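Local coordinates for protein putative Type I topoisomerase (Deinococcus radiodurans, PDB 3M4A) that probably relaxes DNA as a type IB topoisomerase, breaking and rejoining one strand without ATP, and binds DNA in this crystal, at residues L126-F136 / K181-M192. Numbering follows the deposited sequence. Where two conformers were deposited one is given.
Sequences LMTRLLHVARF and KATSDRTLAANM. With ACY (acetic acid), chain D; nucleotides of chain B.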
# COMPACT_ATOMS: atom_id res chain seq x y z
N LEU A 126 2.22 11.50 1.90
CA LEU A 126 3.60 11.06 2.17
C LEU A 126 3.59 9.76 2.99
O LEU A 126 4.34 8.80 2.71
CB LEU A 126 4.36 12.15 2.94
CG LEU A 126 4.70 13.44 2.17
CD1 LEU A 126 5.11 14.56 3.13
CD2 LEU A 126 5.85 13.13 1.19
N MET A 127 2.72 9.70 3.98
CA MET A 127 2.59 8.50 4.81
C MET A 127 2.09 7.30 4.00
O MET A 127 2.57 6.20 4.20
CB MET A 127 1.66 8.77 6.01
CG MET A 127 2.26 9.75 7.01
SD MET A 127 1.03 10.35 8.18
CE MET A 127 1.18 9.08 9.44
N THR A 128 1.17 7.55 3.07
CA THR A 128 0.62 6.51 2.20
C THR A 128 1.71 6.01 1.27
O THR A 128 1.83 4.81 1.03
CB THR A 128 -0.59 7.00 1.41
OG1 THR A 128 -1.62 7.40 2.33
CG2 THR A 128 -1.15 5.87 0.55
N ARG A 129 2.53 6.92 0.75
CA ARG A 129 3.68 6.48 -0.06
C ARG A 129 4.60 5.59 0.77
O ARG A 129 5.08 4.57 0.29
CB ARG A 129 4.45 7.65 -0.68
CG ARG A 129 5.60 7.20 -1.56
CD ARG A 129 6.16 8.35 -2.35
NE ARG A 129 5.20 8.76 -3.38
CZ ARG A 129 5.38 9.77 -4.22
NH1 ARG A 129 6.51 10.45 -4.24
NH2 ARG A 129 4.44 10.04 -5.10
N LEU A 130 4.86 5.95 2.01
CA LEU A 130 5.70 5.10 2.88
C LEU A 130 5.10 3.70 3.14
O LEU A 130 5.83 2.72 3.16
CB LEU A 130 6.01 5.81 4.19
CG LEU A 130 6.98 6.99 4.03
CD1 LEU A 130 6.97 7.89 5.26
CD2 LEU A 130 8.39 6.44 3.74
N LEU A 131 3.79 3.62 3.33
CA LEU A 131 3.11 2.31 3.44
C LEU A 131 3.32 1.47 2.19
O LEU A 131 3.59 0.27 2.26
CB LEU A 131 1.61 2.49 3.66
CG LEU A 131 1.08 3.13 4.93
CD1 LEU A 131 -0.43 3.42 4.86
CD2 LEU A 131 1.44 2.28 6.16
N HIS A 132 3.21 2.13 1.03
CA HIS A 132 3.32 1.46 -0.25
C HIS A 132 4.74 0.97 -0.52
O HIS A 132 4.92 -0.21 -0.84
CB HIS A 132 2.87 2.43 -1.34
CG HIS A 132 2.91 1.87 -2.73
ND1 HIS A 132 3.01 2.69 -3.83
CD2 HIS A 132 2.86 0.61 -3.20
CE1 HIS A 132 3.00 1.96 -4.93
NE2 HIS A 132 2.91 0.68 -4.58
N VAL A 133 5.72 1.86 -0.43
CA VAL A 133 7.07 1.54 -0.87
C VAL A 133 7.93 0.91 0.23
O VAL A 133 8.97 0.30 -0.08
CB VAL A 133 7.81 2.77 -1.50
CG1 VAL A 133 6.92 3.44 -2.57
CG2 VAL A 133 8.24 3.77 -0.46
N ALA A 134 7.54 1.05 1.49
CA ALA A 134 8.33 0.52 2.61
C ALA A 134 7.58 -0.43 3.56
O ALA A 134 8.19 -0.95 4.48
CB ALA A 134 8.97 1.66 3.39
N ARG A 135 6.29 -0.64 3.32
CA ARG A 135 5.56 -1.77 3.93
C ARG A 135 5.45 -1.62 5.45
O ARG A 135 5.45 -2.61 6.21
CB ARG A 135 6.19 -3.09 3.51
CG ARG A 135 6.16 -3.32 2.00
CD ARG A 135 7.12 -4.41 1.52
NE ARG A 135 8.52 -4.09 1.78
CZ ARG A 135 9.32 -3.45 0.94
NH1 ARG A 135 8.88 -3.02 -0.23
NH2 ARG A 135 10.58 -3.22 1.28
N PHE A 136 5.32 -0.37 5.89
CA PHE A 136 5.04 -0.09 7.30
C PHE A 136 3.66 -0.60 7.74
O PHE A 136 2.72 -0.67 6.94
CB PHE A 136 5.01 1.41 7.55
CG PHE A 136 6.36 2.09 7.67
CD1 PHE A 136 6.97 2.28 8.91
CD2 PHE A 136 6.97 2.63 6.54
CE1 PHE A 136 8.17 2.96 9.01
CE2 PHE A 136 8.17 3.31 6.63
CZ PHE A 136 8.78 3.47 7.85
N LYS A 181 14.03 0.27 7.70
CA LYS A 181 13.38 0.53 6.43
C LYS A 181 14.10 1.67 5.76
O LYS A 181 14.71 2.47 6.43
CB LYS A 181 11.93 0.90 6.67
CG LYS A 181 11.17 -0.21 7.39
CD LYS A 181 9.71 0.05 7.46
CE LYS A 181 8.97 -1.14 8.04
NZ LYS A 181 8.89 -2.33 7.13
N ALA A 182 14.02 1.73 4.44
CA ALA A 182 14.72 2.79 3.71
C ALA A 182 14.00 3.08 2.42
O ALA A 182 13.38 2.20 1.83
CB ALA A 182 16.17 2.40 3.42
N THR A 183 14.13 4.33 1.96
CA THR A 183 13.49 4.77 0.71
C THR A 183 14.50 5.58 -0.11
O THR A 183 15.45 6.10 0.45
CB THR A 183 12.22 5.64 0.95
OG1 THR A 183 12.54 6.84 1.64
CG2 THR A 183 11.16 4.84 1.75
N SER A 184 14.25 5.67 -1.41
CA SER A 184 15.14 6.39 -2.33
C SER A 184 14.44 7.52 -3.09
O SER A 184 15.10 8.24 -3.86
CB SER A 184 15.77 5.40 -3.32
OG SER A 184 14.79 4.67 -4.06
N ASP A 185 13.14 7.69 -2.86
CA ASP A 185 12.33 8.67 -3.58
C ASP A 185 12.73 10.10 -3.20
O ASP A 185 12.85 10.43 -2.01
CB ASP A 185 10.85 8.46 -3.26
CG ASP A 185 9.95 9.46 -3.95
OD1 ASP A 185 9.94 9.48 -5.21
OD2 ASP A 185 9.27 10.23 -3.25
N ARG A 186 12.93 10.94 -4.21
CA ARG A 186 13.32 12.34 -4.02
C ARG A 186 12.32 13.12 -3.20
O ARG A 186 12.70 13.94 -2.34
CB ARG A 186 13.45 13.04 -5.39
CG ARG A 186 14.59 12.60 -6.25
CD ARG A 186 14.53 13.35 -7.59
NE ARG A 186 13.46 12.88 -8.50
CZ ARG A 186 13.14 13.47 -9.66
NH1 ARG A 186 13.76 14.56 -10.05
NH2 ARG A 186 12.19 12.97 -10.42
N THR A 187 11.03 12.90 -3.49
CA THR A 187 9.94 13.64 -2.85
C THR A 187 9.87 13.29 -1.37
O THR A 187 9.79 14.19 -0.53
CB THR A 187 8.63 13.42 -3.61
OG1 THR A 187 8.77 14.01 -4.90
CG2 THR A 187 7.44 14.05 -2.88
N LEU A 188 9.99 12.01 -1.04
CA LEU A 188 10.04 11.62 0.37
C LEU A 188 11.20 12.26 1.07
O LEU A 188 11.03 12.77 2.16
CB LEU A 188 10.13 10.10 0.54
CG LEU A 188 8.85 9.30 0.25
CD1 LEU A 188 9.08 7.79 0.27
CD2 LEU A 188 7.73 9.66 1.23
N ALA A 189 12.39 12.23 0.47
CA ALA A 189 13.57 12.80 1.13
C ALA A 189 13.43 14.30 1.39
O ALA A 189 13.67 14.76 2.50
CB ALA A 189 14.85 12.50 0.35
N ALA A 190 12.97 15.05 0.39
CA ALA A 190 12.81 16.50 0.53
C ALA A 190 11.79 16.88 1.62
O ALA A 190 12.02 17.78 2.43
CB ALA A 190 12.40 17.10 -0.80
N ASN A 191 10.67 16.15 1.64
CA ASN A 191 9.61 16.46 2.58
C ASN A 191 9.90 15.91 3.97
O ASN A 191 9.45 16.48 4.96
CB ASN A 191 8.28 15.99 2.06
CG ASN A 191 7.73 16.93 1.01
OD1 ASN A 191 7.21 18.01 1.33
ND2 ASN A 191 7.86 16.54 -0.26
N MET A 192 10.67 14.83 4.07
CA MET A 192 11.10 14.34 5.38
C MET A 192 11.97 15.41 6.05
O MET A 192 11.88 15.64 7.27
CB MET A 192 11.84 13.01 5.25
CG MET A 192 12.13 12.33 6.57
SD MET A 192 10.63 12.00 7.50
CE MET A 192 9.98 10.60 6.61
C ACY D . 2.49 6.23 -3.46
O ACY D . 2.71 7.46 -3.62
OXT ACY D . 3.36 5.36 -3.68
CH3 ACY D . 1.13 5.80 -3.00
P DC B 10 5.51 12.93 -7.20
OP1 DC B 10 4.34 12.06 -7.27
OP2 DC B 10 6.61 12.53 -6.29
O5' DC B 10 6.13 13.00 -8.66
C5' DC B 10 5.27 13.31 -9.77
C4' DC B 10 6.10 13.55 -11.00
O4' DC B 10 6.90 14.77 -10.84
C3' DC B 10 7.10 12.44 -11.34
O3' DC B 10 7.17 12.25 -12.73
C2' DC B 10 8.42 12.99 -10.84
C1' DC B 10 8.23 14.44 -11.24
N1 DC B 10 9.14 15.41 -10.61
C2 DC B 10 9.40 16.60 -11.30
O2 DC B 10 8.86 16.80 -12.41
N3 DC B 10 10.24 17.50 -10.75
C4 DC B 10 10.82 17.26 -9.58
N4 DC B 10 11.63 18.20 -9.09
C5 DC B 10 10.56 16.06 -8.85
C6 DC B 10 9.73 15.17 -9.41
P DG B 9 7.49 18.58 -3.63
OP1 DG B 9 6.90 18.47 -2.27
OP2 DG B 9 8.95 18.54 -3.82
O5' DG B 9 6.87 17.47 -4.60
C5' DG B 9 5.48 17.27 -4.69
C4' DG B 9 5.10 16.62 -6.01
O4' DG B 9 5.38 17.47 -7.15
C3' DG B 9 5.89 15.36 -6.32
O3' DG B 9 5.01 14.42 -6.90
C2' DG B 9 7.06 15.83 -7.20
C1' DG B 9 6.40 16.91 -8.02
N9 DG B 9 7.18 18.08 -8.39
C8 DG B 9 8.02 18.77 -7.58
N7 DG B 9 8.53 19.85 -8.11
C5 DG B 9 7.97 19.87 -9.37
C6 DG B 9 8.14 20.80 -10.42
O6 DG B 9 8.81 21.83 -10.46
N1 DG B 9 7.38 20.44 -11.51
C2 DG B 9 6.57 19.34 -11.60
N2 DG B 9 5.90 19.14 -12.75
N3 DG B 9 6.39 18.48 -10.62
C4 DG B 9 7.14 18.79 -9.56
P DG B 11 6.82 10.86 -13.40
OP1 DG B 11 5.37 10.66 -13.17
OP2 DG B 11 7.87 9.90 -13.02
O5' DG B 11 7.01 11.24 -14.94
C5' DG B 11 6.20 12.20 -15.58
C4' DG B 11 7.00 12.95 -16.63
O4' DG B 11 7.90 13.91 -16.01
C3' DG B 11 7.89 12.06 -17.50
O3' DG B 11 7.79 12.51 -18.83
C2' DG B 11 9.27 12.21 -16.87
C1' DG B 11 9.25 13.66 -16.40
N9 DG B 11 10.11 14.00 -15.26
C8 DG B 11 10.29 13.26 -14.13
N7 DG B 11 11.08 13.81 -13.27
C5 DG B 11 11.43 15.01 -13.86
C6 DG B 11 12.27 16.03 -13.38
O6 DG B 11 12.90 16.07 -12.31
N1 DG B 11 12.38 17.09 -14.27
C2 DG B 11 11.74 17.13 -15.50
N2 DG B 11 11.97 18.24 -16.22
N3 DG B 11 10.95 16.17 -15.97
C4 DG B 11 10.83 15.14 -15.09
O HOH W 1 11.71 0.35 0.58
O HOH W 2 7.30 -3.54 9.02
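Helix 126-134 runs at 132° to helix 186-192, their axes 10.8 Å apart, bringing Leu-126 alongside Leu-188, while its C-terminal end meets strand 181-183 where Ala-134 faces Lys-181. Leu-188 is the knob here, seated among Leu-126, Arg-129, Leu-130 and Val-133; its CD1 lies 3.8 Å from CD2 of Leu-130, and the two side chains pass alongside each other, pointing opposite ways. Thr-183 turns its CG2 across Leu-130 and Val-133, and Leu-126 CD1 packs on Asn-191 CB. Near the C-terminal end of helix 126-134, Lys-181 lays CD over the centre of the Phe-136 ring, 3.5 Å from its centroid, a CH-pi contact; a bend at the last torsion (chi4 -72°) then brings NZ to Ala-134 O at 3.1 Å, and NZ also bonds Asp-277 O. The polar end shows how an N-cap carboxylate can also bind an arginine side chain. Asp-185 OD2, the N-cap acceptor for Leu-188 N, takes Arg-129 NH1 on the opposite face of its carboxylate at 2.9 Å, the guanidinium plane nearly perpendicular to the carboxylate plane. That same NH1 and NH2 hold two phosphate oxygens of DC10 of chain B, and the NE-H bond to O of an acetic acid molecule, probably from the crystallisation liquor, is almost straight (174°). A leucine in place of Arg-129 would probably leave Asp-185 without its salt-bridge mate and the phosphate without two donors. Thr-187 OG1 donates to that phosphate too, and Asn-191 ND2 to the phosphate of DG9 of chain B, consistent with an apolar interface between catalytic-core elements whose polar edge presents several donors to the DNA backbone.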